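Local atomic coordinates of mannitol dehydrogenase (Helicobacter pylori, PDB entry 3TWO), a protein that probably interconverts cinnamaldehydes and cinnamyl alcohols with NADP(H) as cofactor, as a zinc-dependent member of the medium-chain alcohol dehydrogenase family. Residues G76-F80 with E140-S145; G89-C95 with C109-T115; H211-D215 with K334-R338. All coordinates share one frame; numbering follows the deposited sequence.

Contacts 1 and 2 lie together in the GroES-like domain, their centres about 15 Å apart, and contact 2 is nested within the chain loop that contact 1 closes. They touch directly: the hydroxyl of Tyr-142 reaches Ser-94, and its ring packs on residues 91-93. Contact 3 comes later along the chain, on the opposite side of its centre, about 36 Å from contact 1 and 32 Å from contact 2 between centres. It joins the start of helix 213-218, in the nucleotide-binding domain, to the approach to strand 338-342, which belongs to the mixed sheet of strand 31-40. Contacts 1 and 2 thus lie in the domain carrying the four-cysteine zinc, while contact 3 links two domains beside NADPH.

Contact 1: residues G76-F80 with E140-S145; sequences GVKKF and ENYVIS
Val-77 meets the carboxylate of Glu-140 where two loops of the GroES-like domain come together, one following strand 65-73 and the other leading into strand 144-145. The CG1 branch of Val-77 lies 3.3 Å from Glu-140 OE2, the two side chains running past each other in opposite directions. The main polar link begins at the next residue. Lys-78 N donates to Glu-140 OE2 over 3.0 Å, reaching the oxygen on its syn side but 27° out of the carboxylate plane. Lys-79 N gives the same oxygen a straighter bond of 3.1 Å, coming in nearly along its C-O axis. Two successive backbone amides therefore grip one carboxylate oxygen and probably help to hold the backbone at 78-79. Glu-140 reaches them because its CG sits between its own backbone N and carbonyl carbon (chi1 53°), with the rest of the chain extended. The amino groups of both lysines stand well away from this carboxylate, so any attraction between these charges is at long range. Lys-79 instead lays its aliphatic part across the glutamate at about a right angle, CG being 3.5 Å from Glu-140 OE2. Phe-80 carries the apolar half of the contact. Its ring turns toward the strand entry, where Val-143 CG1 lies over one face in a CH-pi contact, 4.0 Å from the ring centroid. Val-86 of strand 85-88 touches both Phe-80 and Val-143, joining this small cluster to the sheet. Round the rim, Glu-140 O and Ser-145 CB come up near the ring plane; the serine CB is 3.8 Å from Phe-80 CE2, while Phe-80 CZ comes to 3.4 Å from Val-143 O.

Contact 2: residues G89-C95 with C109-T115; sequences GCFVNSC and CTKVVFT. With ZN (zinc ion), chain H.
The four-cysteine structural zinc site found in many zinc-dependent medium-chain alcohol dehydrogenases closes one end of this contact, and a short, irregular antiparallel pairing runs from it toward Thr-115. Cys-95 SG and Cys-109 SG bind the zinc ion at 2.4 Å and 2.3 Å respectively; Cys-98 and Cys-101 complete the site. Different first torsions turn the two sulfurs onto the same ion from the two segments, SG of Cys-109 lying anti to its backbone N (chi1 180°) and that of Cys-95 between N and the carbonyl carbon. Cys-109 SG also accepts hydrogen bonds from Cys-95 N and Lys-111 N, which would be expected to stabilise negative charge on the sulfur. The latter bond lies within the type I turn 109-112 that leads the chain into the paired region. There Val-113 N donates to Asn-93 O, and Val-92 N to Val-113 O over 2.9 Å. Phe-91 and Phe-114 form an antiparallel non-hydrogen-bonded pair whose side chains diverge. Val-112 CG2 bridges them, 3.5 Å from Phe-91 CB and above one face of the Phe-114 ring, offset toward its rim. Elsewhere Val-92 CG2 meets Val-113 CG1 at 3.6 Å, the two side chains crossing obliquely. At the far end Thr-115 bonds to two successive carbonyls of the other segment: OG1 donates to Gly-89 O over 2.7 Å, and N donates to Cys-90 O. Among neighbouring elements, strand 135-139 packs against the pairing through Val-138 on Val-92 and Ile-136 on Thr-115, Tyr-142 takes up the hydroxyl of Ser-94, and Cys-90 touches His-64, a ligand of the other zinc.

Contact 3: residues H211-D215 with K334-R338; sequences HKKQD and KAKFR. With NDP (NADPH dihydro-nicotinamide-adenine-dinucleotide phosphate), chain F.
Lys-212, the N-cap residue of helix 213-218, reaches across to Phe-337 and Lys-336 just ahead of strand 338-342, linking the nucleotide-binding domain to the chain that enters the mixed sheet. Its side chain runs past the Phe-337 ring in the opposite direction, with CD 3.9 Å from Phe-337 CZ. A bend at chi3 (-64°) carries the ammonium group to Lys-336 O, where NZ donates over 2.7 Å in the carbonyl plane. Phe-185 O also accepts from this nitrogen, and NADPH O3B lies 3.5 Å from Lys-212 NZ. Phe-337 lies beside both Lys-212 and Asp-215: Asp-215 CB sits at the ring edge, 3.8 Å from Phe-337 CZ, and the carboxylate stands almost perpendicular to the ring, 82° between planes. Phe-185 meets the same ring edge-to-face. Asp-215 OD1 then forms a salt bridge of 3.1 Å with Lys-336 NZ, the ammonium arriving from above the carboxylate plane, 45° out of it. Next along the chain Arg-338 grips the cofactor, its NH1 donating to pyrophosphate oxygen O2N over 2.8 Å, while Glu-65 pairs with NE. Held by the carbonyls of Lys-336 and Phe-185, Lys-212 NZ is thus fixed close to the adenosine ribose, and the Asp-215 to Lys-336 salt bridge adds a charged link between the two segments.

Contact 1: residues G76-F80 with E140-S145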
loop_
_atom_site.group_PDB
_atom_site.type_symbol
_atom_site.label_atom_id
_atom_site.label_comp_id
_atom_site.label_asym_id
_atom_site.label_seq_id
_atom_site.Cartn_x
_atom_site.Cartn_y
_atom_site.Cartn_z
ATOM N N GLY B 76 19.251 -38.227 12.928
ATOM C CA GLY B 76 19.122 -37.091 13.836
ATOM C C GLY B 76 17.728 -36.514 13.983
ATOM O O GLY B 76 17.513 -35.557 14.763
ATOM N N VAL B 77 16.762 -37.067 13.250
ATOM C CA VAL B 77 15.403 -36.511 13.282
ATOM C C VAL B 77 14.753 -36.671 14.654
ATOM O O VAL B 77 14.712 -37.765 15.189
ATOM C CB VAL B 77 14.480 -37.164 12.239
ATOM C CG1 VAL B 77 13.032 -36.891 12.592
ATOM C CG2 VAL B 77 14.781 -36.654 10.861
ATOM N N LYS B 78 14.203 -35.594 15.208
ATOM C CA LYS B 78 13.531 -35.700 16.499
ATOM C C LYS B 78 12.044 -35.352 16.487
ATOM O O LYS B 78 11.306 -35.734 17.396
ATOM C CB LYS B 78 14.270 -34.868 17.562
ATOM C CG LYS B 78 14.532 -33.386 17.188
ATOM C CD LYS B 78 15.896 -32.882 17.756
ATOM C CE LYS B 78 16.131 -33.302 19.215
ATOM N NZ LYS B 78 16.791 -34.639 19.354
ATOM N N LYS B 79 11.593 -34.663 15.448
ATOM C CA LYS B 79 10.242 -34.111 15.469
ATOM C C LYS B 79 9.170 -35.074 14.918
ATOM O O LYS B 79 7.980 -34.834 15.120
ATOM C CB LYS B 79 10.216 -32.760 14.753
ATOM C CG LYS B 79 11.295 -31.770 15.240
ATOM C CD LYS B 79 11.087 -30.377 14.608
ATOM C CE LYS B 79 9.949 -29.633 15.307
ATOM N NZ LYS B 79 8.951 -29.020 14.360
ATOM N N PHE B 80 9.589 -36.157 14.248
ATOM C CA PHE B 80 8.673 -37.116 13.563
ATOM C C PHE B 80 9.114 -38.577 13.653
ATOM O O PHE B 80 10.298 -38.837 13.853
ATOM C CB PHE B 80 8.522 -36.731 12.083
ATOM C CG PHE B 80 7.869 -35.390 11.884
ATOM C CD1 PHE B 80 8.637 -34.256 11.569
ATOM C CD2 PHE B 80 6.478 -35.237 12.049
ATOM C CE1 PHE B 80 8.037 -33.022 11.434
ATOM C CE2 PHE B 80 5.878 -33.989 11.893
ATOM C CZ PHE B 80 6.653 -32.901 11.579
ATOM N N GLU B 140 13.404 -31.776 8.387
ATOM C CA GLU B 140 12.304 -31.925 9.373
ATOM C C GLU B 140 11.676 -30.640 9.898
ATOM O O GLU B 140 10.530 -30.686 10.396
ATOM C CB GLU B 140 12.722 -32.780 10.584
ATOM C CG GLU B 140 13.995 -32.305 11.243
ATOM C CD GLU B 140 14.149 -32.801 12.660
ATOM O OE1 GLU B 140 15.127 -32.363 13.325
ATOM O OE2 GLU B 140 13.298 -33.604 13.109
ATOM N N ASN B 141 12.409 -29.523 9.796
ATOM C CA ASN B 141 11.923 -28.197 10.270
ATOM C C ASN B 141 10.963 -27.490 9.336
ATOM O O ASN B 141 10.532 -26.391 9.634
ATOM C CB ASN B 141 13.088 -27.282 10.626
ATOM C CG ASN B 141 13.969 -27.920 11.673
ATOM O OD1 ASN B 141 13.659 -27.889 12.854
ATOM N ND2 ASN B 141 15.038 -28.604 11.224
ATOM N N TYR B 142 10.679 -28.140 8.196
ATOM C CA TYR B 142 9.791 -27.636 7.130
ATOM C C TYR B 142 8.630 -28.607 6.898
ATOM O O TYR B 142 7.926 -28.532 5.884
ATOM C CB TYR B 142 10.621 -27.418 5.836
ATOM C CG TYR B 142 11.701 -26.436 6.129
ATOM C CD1 TYR B 142 12.926 -26.858 6.701
ATOM C CD2 TYR B 142 11.470 -25.054 5.978
ATOM C CE1 TYR B 142 13.904 -25.950 7.061
ATOM C CE2 TYR B 142 12.509 -24.116 6.336
ATOM C CZ TYR B 142 13.700 -24.589 6.859
ATOM O OH TYR B 142 14.722 -23.722 7.190
ATOM N N VAL B 143 8.410 -29.506 7.848
ATOM C CA VAL B 143 7.333 -30.492 7.724
ATOM C C VAL B 143 6.187 -30.174 8.720
ATOM O O VAL B 143 6.423 -29.931 9.915
ATOM C CB VAL B 143 7.899 -31.932 7.918
ATOM C CG1 VAL B 143 6.763 -32.979 7.882
ATOM C CG2 VAL B 143 8.970 -32.234 6.838
ATOM N N ILE B 144 4.948 -30.191 8.261
ATOM C CA ILE B 144 3.840 -29.842 9.142
ATOM C C ILE B 144 3.262 -31.135 9.733
ATOM O O ILE B 144 3.046 -32.098 8.992
ATOM C CB ILE B 144 2.744 -29.056 8.316
ATOM C CG1 ILE B 144 3.423 -27.843 7.587
ATOM C CG2 ILE B 144 1.454 -28.751 9.175
ATOM C CD1 ILE B 144 4.297 -26.953 8.504
ATOM N N SER B 145 2.978 -31.150 11.033
ATOM C CA SER B 145 2.384 -32.311 11.657
ATOM C C SER B 145 0.850 -32.304 11.478
ATOM O O SER B 145 0.204 -31.274 11.628
ATOM C CB SER B 145 2.721 -32.287 13.130
ATOM O OG SER B 145 1.893 -33.174 13.755
#

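Contact 2: residues G89-C95 with C109-T115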
loop_
_atom_site.group_PDB
_atom_site.type_symbol
_atom_site.label_atom_id
_atom_site.label_comp_id
_atom_site.label_asym_id
_atom_site.label_seq_id
_atom_site.Cartn_x
_atom_site.Cartn_y
_atom_site.Cartn_z
ATOM N N GLY B 89 4.399 -27.705 2.370
ATOM C CA GLY B 89 3.902 -26.527 1.689
ATOM C C GLY B 89 4.796 -26.011 0.557
ATOM O O GLY B 89 5.455 -26.781 -0.172
ATOM N N CYS B 90 4.837 -24.682 0.443
ATOM C CA CYS B 90 5.551 -23.989 -0.633
ATOM C C CYS B 90 7.073 -23.938 -0.565
ATOM O O CYS B 90 7.707 -23.535 -1.573
ATOM C CB CYS B 90 5.047 -22.529 -0.728
ATOM S SG CYS B 90 3.297 -22.517 -1.138
ATOM N N PHE B 91 7.667 -24.252 0.599
ATOM C CA PHE B 91 9.138 -24.299 0.649
ATOM C C PHE B 91 9.621 -25.435 1.542
ATOM O O PHE B 91 8.888 -25.861 2.435
ATOM C CB PHE B 91 9.769 -22.956 1.062
ATOM C CG PHE B 91 9.182 -22.407 2.330
ATOM C CD1 PHE B 91 9.691 -22.781 3.562
ATOM C CD2 PHE B 91 8.093 -21.535 2.287
ATOM C CE1 PHE B 91 9.134 -22.287 4.749
ATOM C CE2 PHE B 91 7.556 -21.021 3.450
ATOM C CZ PHE B 91 8.079 -21.415 4.689
ATOM N N VAL B 92 10.837 -25.916 1.281
ATOM C CA VAL B 92 11.367 -27.102 1.925
ATOM C C VAL B 92 12.696 -26.855 2.642
ATOM O O VAL B 92 13.306 -27.791 3.207
ATOM C CB VAL B 92 11.612 -28.240 0.900
ATOM C CG1 VAL B 92 10.338 -28.664 0.292
ATOM C CG2 VAL B 92 12.621 -27.773 -0.233
ATOM N N ASN B 93 13.163 -25.627 2.622
ATOM C CA ASN B 93 14.448 -25.283 3.279
ATOM C C ASN B 93 14.666 -23.773 3.271
ATOM O O ASN B 93 13.983 -23.086 2.488
ATOM C CB ASN B 93 15.624 -25.961 2.576
ATOM C CG ASN B 93 16.652 -26.494 3.577
ATOM O OD1 ASN B 93 16.716 -26.015 4.700
ATOM N ND2 ASN B 93 17.377 -27.562 3.204
ATOM N N SER B 94 15.556 -23.273 4.164
ATOM C CA SER B 94 15.980 -21.870 4.225
ATOM C C SER B 94 17.277 -21.792 5.022
ATOM O O SER B 94 17.748 -22.815 5.481
ATOM C CB SER B 94 14.894 -20.953 4.836
ATOM O OG SER B 94 14.629 -21.268 6.205
ATOM N N CYS B 95 17.834 -20.594 5.232
ATOM C CA CYS B 95 19.248 -20.524 5.685
ATOM C C CYS B 95 19.302 -20.723 7.208
ATOM O O CYS B 95 20.304 -21.184 7.732
ATOM C CB CYS B 95 19.966 -19.207 5.289
ATOM S SG CYS B 95 19.593 -17.824 6.432
ATOM N N CYS B 109 13.292 -15.615 3.379
ATOM C CA CYS B 109 14.714 -15.897 3.379
ATOM C C CYS B 109 15.264 -15.781 1.943
ATOM O O CYS B 109 14.700 -16.323 0.996
ATOM C CB CYS B 109 15.020 -17.300 3.909
ATOM S SG CYS B 109 16.804 -17.702 3.914
ATOM N N THR B 110 16.418 -15.126 1.790
ATOM C CA THR B 110 16.988 -15.006 0.426
ATOM C C THR B 110 17.497 -16.377 -0.098
ATOM O O THR B 110 17.707 -16.532 -1.301
ATOM C CB THR B 110 18.115 -13.885 0.320
ATOM O OG1 THR B 110 19.239 -14.310 1.059
ATOM C CG2 THR B 110 17.642 -12.496 0.874
ATOM N N LYS B 111 17.636 -17.391 0.762
ATOM C CA LYS B 111 18.033 -18.709 0.291
ATOM C C LYS B 111 16.944 -19.749 0.516
ATOM O O LYS B 111 17.212 -20.965 0.589
ATOM C CB LYS B 111 19.346 -19.133 0.947
ATOM C CG LYS B 111 20.538 -18.165 0.699
ATOM C CD LYS B 111 21.772 -18.822 1.340
ATOM C CE LYS B 111 23.104 -18.285 0.796
ATOM N NZ LYS B 111 23.265 -16.782 0.971
ATOM N N VAL B 112 15.703 -19.254 0.612
ATOM C CA VAL B 112 14.535 -20.109 0.655
ATOM C C VAL B 112 14.573 -21.065 -0.563
ATOM O O VAL B 112 14.933 -20.668 -1.663
ATOM C CB VAL B 112 13.176 -19.279 0.704
ATOM C CG1 VAL B 112 13.053 -18.289 -0.549
ATOM C CG2 VAL B 112 11.993 -20.215 0.806
ATOM N N VAL B 113 14.256 -22.334 -0.344
ATOM C CA VAL B 113 14.108 -23.266 -1.457
ATOM C C VAL B 113 12.631 -23.589 -1.611
ATOM O O VAL B 113 12.058 -24.325 -0.773
ATOM C CB VAL B 113 14.920 -24.551 -1.194
ATOM C CG1 VAL B 113 14.650 -25.615 -2.294
ATOM C CG2 VAL B 113 16.440 -24.184 -1.055
ATOM N N PHE B 114 11.998 -22.996 -2.630
ATOM C CA PHE B 114 10.626 -23.307 -2.918
ATOM C C PHE B 114 10.547 -24.739 -3.448
ATOM O O PHE B 114 11.501 -25.264 -4.037
ATOM C CB PHE B 114 10.035 -22.334 -3.937
ATOM C CG PHE B 114 9.963 -20.937 -3.419
ATOM C CD1 PHE B 114 10.810 -19.926 -3.946
ATOM C CD2 PHE B 114 9.066 -20.607 -2.364
ATOM C CE1 PHE B 114 10.738 -18.585 -3.454
ATOM C CE2 PHE B 114 8.997 -19.277 -1.864
ATOM C CZ PHE B 114 9.833 -18.265 -2.414
ATOM N N THR B 115 9.389 -25.347 -3.240
ATOM C CA THR B 115 9.182 -26.779 -3.475
ATOM C C THR B 115 9.408 -27.202 -4.939
ATOM O O THR B 115 9.821 -28.354 -5.202
ATOM C CB THR B 115 7.768 -27.163 -2.925
ATOM O OG1 THR B 115 7.722 -26.704 -1.557
ATOM C CG2 THR B 115 7.495 -28.706 -2.974
HETATM ZN ZN ZN H . 17.297 -17.290 6.166
#

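Contact 3: residues H211-D215 with K334-R338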
loop_
_atom_site.group_PDB
_atom_site.type_symbol
_atom_site.label_atom_id
_atom_site.label_comp_id
_atom_site.label_asym_id
_atom_site.label_seq_id
_atom_site.Cartn_x
_atom_site.Cartn_y
_atom_site.Cartn_z
ATOM N N HIS B 211 -22.077 -18.365 -11.111
ATOM C CA HIS B 211 -22.093 -19.830 -11.140
ATOM C C HIS B 211 -21.941 -20.490 -9.763
ATOM O O HIS B 211 -22.486 -21.581 -9.541
ATOM C CB HIS B 211 -21.107 -20.468 -12.167
ATOM C CG HIS B 211 -21.320 -20.031 -13.585
ATOM N ND1 HIS B 211 -20.318 -20.101 -14.534
ATOM C CD2 HIS B 211 -22.390 -19.469 -14.206
ATOM C CE1 HIS B 211 -20.766 -19.616 -15.679
ATOM N NE2 HIS B 211 -22.021 -19.232 -15.509
ATOM N N LYS B 212 -21.225 -19.846 -8.851
ATOM C CA LYS B 212 -21.017 -20.407 -7.510
ATOM C C LYS B 212 -21.665 -19.579 -6.385
ATOM O O LYS B 212 -21.318 -19.730 -5.224
ATOM C CB LYS B 212 -19.511 -20.595 -7.267
ATOM C CG LYS B 212 -18.881 -21.463 -8.381
ATOM C CD LYS B 212 -17.362 -21.711 -8.214
ATOM C CE LYS B 212 -16.556 -20.444 -8.298
ATOM N NZ LYS B 212 -15.076 -20.788 -8.479
ATOM N N LYS B 213 -22.613 -18.716 -6.729
ATOM C CA LYS B 213 -23.273 -17.896 -5.708
ATOM C C LYS B 213 -23.916 -18.761 -4.593
ATOM O O LYS B 213 -23.750 -18.462 -3.423
ATOM C CB LYS B 213 -24.316 -16.989 -6.353
ATOM C CG LYS B 213 -25.187 -16.300 -5.384
ATOM C CD LYS B 213 -25.889 -15.135 -6.003
ATOM C CE LYS B 213 -26.535 -14.265 -4.853
ATOM N NZ LYS B 213 -27.501 -13.378 -5.481
ATOM N N GLN B 214 -24.625 -19.832 -4.964
ATOM C CA GLN B 214 -25.198 -20.764 -3.986
ATOM C C GLN B 214 -24.159 -21.366 -3.077
ATOM O O GLN B 214 -24.424 -21.513 -1.902
ATOM C CB GLN B 214 -25.982 -21.920 -4.646
ATOM C CG GLN B 214 -27.403 -21.500 -5.151
ATOM C CD GLN B 214 -28.230 -20.667 -4.095
ATOM O OE1 GLN B 214 -28.550 -19.499 -4.354
ATOM N NE2 GLN B 214 -28.520 -21.254 -2.925
ATOM N N ASP B 215 -22.996 -21.734 -3.599
ATOM C CA ASP B 215 -21.946 -22.216 -2.672
ATOM C C ASP B 215 -21.491 -21.083 -1.738
ATOM O O ASP B 215 -21.244 -21.331 -0.567
ATOM C CB ASP B 215 -20.738 -22.826 -3.362
ATOM C CG ASP B 215 -21.117 -23.766 -4.477
ATOM O OD1 ASP B 215 -21.266 -24.988 -4.252
ATOM O OD2 ASP B 215 -21.280 -23.269 -5.587
ATOM N N LYS B 334 -13.812 -22.656 -15.817
ATOM C CA LYS B 334 -14.632 -23.858 -15.665
ATOM C C LYS B 334 -14.408 -24.573 -14.334
ATOM O O LYS B 334 -14.982 -25.598 -14.138
ATOM C CB LYS B 334 -14.445 -24.876 -16.862
ATOM C CG LYS B 334 -14.887 -24.328 -18.270
ATOM C CD LYS B 334 -14.158 -25.118 -19.379
ATOM C CE LYS B 334 -14.234 -24.463 -20.800
ATOM N NZ LYS B 334 -13.803 -25.482 -21.858
ATOM N N ALA B 335 -13.622 -24.029 -13.410
ATOM C CA ALA B 335 -13.210 -24.814 -12.243
ATOM C C ALA B 335 -14.208 -24.569 -11.117
ATOM O O ALA B 335 -15.076 -23.679 -11.237
ATOM C CB ALA B 335 -11.745 -24.466 -11.806
ATOM N N LYS B 336 -14.143 -25.355 -10.040
ATOM C CA LYS B 336 -15.059 -25.120 -8.931
ATOM C C LYS B 336 -14.224 -24.469 -7.809
ATOM O O LYS B 336 -14.164 -23.201 -7.703
ATOM C CB LYS B 336 -15.758 -26.430 -8.506
ATOM C CG LYS B 336 -17.062 -26.189 -7.672
ATOM C CD LYS B 336 -17.388 -27.395 -6.732
ATOM C CE LYS B 336 -18.480 -27.082 -5.693
ATOM N NZ LYS B 336 -19.728 -26.620 -6.411
ATOM N N PHE B 337 -13.576 -25.300 -6.984
ATOM C CA PHE B 337 -12.681 -24.768 -5.974
ATOM C C PHE B 337 -11.303 -25.407 -6.146
ATOM O O PHE B 337 -10.606 -25.068 -7.141
ATOM C CB PHE B 337 -13.315 -24.795 -4.566
ATOM C CG PHE B 337 -14.644 -24.004 -4.495
ATOM C CD1 PHE B 337 -15.896 -24.668 -4.433
ATOM C CD2 PHE B 337 -14.654 -22.610 -4.533
ATOM C CE1 PHE B 337 -17.094 -23.938 -4.352
ATOM C CE2 PHE B 337 -15.857 -21.885 -4.467
ATOM C CZ PHE B 337 -17.085 -22.574 -4.372
ATOM N N ARG B 338 -10.898 -26.321 -5.254
ATOM C CA ARG B 338 -9.590 -26.977 -5.407
ATOM C C ARG B 338 -9.745 -28.310 -6.101
ATOM O O ARG B 338 -10.693 -29.070 -5.779
ATOM C CB ARG B 338 -8.868 -27.146 -4.041
ATOM C CG ARG B 338 -7.915 -25.978 -3.715
ATOM C CD ARG B 338 -6.577 -26.183 -4.443
ATOM N NE ARG B 338 -5.543 -25.230 -4.068
ATOM C CZ ARG B 338 -5.397 -24.012 -4.591
ATOM N NH1 ARG B 338 -6.298 -23.537 -5.451
ATOM N NH2 ARG B 338 -4.391 -23.247 -4.184
HETATM P PA NDP F . -7.783 -20.490 -8.756
HETATM O O1A NDP F . -8.068 -20.244 -10.178
HETATM O O2A NDP F . -8.622 -21.404 -7.786
HETATM O O5B NDP F . -8.837 -19.320 -8.332
HETATM C C5B NDP F . -8.849 -17.950 -9.004
HETATM C C4B NDP F . -10.265 -17.396 -8.901
HETATM O O4B NDP F . -10.430 -15.963 -9.268
HETATM C C3B NDP F . -11.190 -18.222 -9.824
HETATM O O3B NDP F . -12.399 -18.567 -9.047
HETATM C C2B NDP F . -11.521 -17.214 -10.957
HETATM O O2B NDP F . -12.844 -17.544 -11.419
HETATM C C1B NDP F . -11.598 -15.874 -10.188
HETATM N N9A NDP F . -11.209 -14.701 -11.005
HETATM C C8A NDP F . -10.310 -14.714 -12.015
HETATM N N7A NDP F . -10.202 -13.468 -12.447
HETATM C C5A NDP F . -11.007 -12.686 -11.733
HETATM C C6A NDP F . -11.288 -11.332 -11.753
HETATM N N6A NDP F . -10.711 -10.452 -12.642
HETATM N N1A NDP F . -12.183 -10.900 -10.873
HETATM C C2A NDP F . -12.766 -11.675 -9.984
HETATM N N3A NDP F . -12.509 -12.960 -9.932
HETATM C C4A NDP F . -11.639 -13.478 -10.816
HETATM O O3 NDP F . -6.602 -19.677 -8.096
HETATM P PN NDP F . -5.988 -19.919 -6.719
HETATM O O1N NDP F . -6.928 -19.594 -5.622
HETATM O O2N NDP F . -5.195 -21.243 -6.561
HETATM O O5D NDP F . -4.844 -18.837 -6.737
HETATM C C5D NDP F . -5.227 -17.424 -7.100
HETATM C C4D NDP F . -3.928 -16.534 -7.296
HETATM O O4D NDP F . -3.306 -16.597 -5.998
HETATM C C3D NDP F . -2.889 -17.059 -8.325
HETATM O O3D NDP F . -2.334 -15.917 -9.036
HETATM C C2D NDP F . -1.873 -17.767 -7.399
HETATM O O2D NDP F . -0.611 -17.754 -7.969
HETATM C C1D NDP F . -1.881 -16.798 -6.193
HETATM N N1N NDP F . -1.259 -17.354 -4.945
HETATM C C2N NDP F . -0.439 -16.498 -4.176
HETATM C C3N NDP F . 0.161 -16.953 -3.013
HETATM C C7N NDP F . 0.967 -15.972 -2.165
HETATM O O7N NDP F . 0.779 -14.748 -2.259
HETATM N N7N NDP F . 1.653 -16.531 -1.174
HETATM C C4N NDP F . -0.020 -18.300 -2.621
HETATM C C5N NDP F . -0.874 -19.166 -3.363
HETATM C C6N NDP F . -1.480 -18.715 -4.517
HETATM P P2B NDP F . -13.249 -17.561 -12.929
HETATM O O1X NDP F . -14.003 -19.005 -13.117
HETATM O O2X NDP F . -14.016 -16.355 -13.256
HETATM O O3X NDP F . -11.910 -17.664 -13.780
#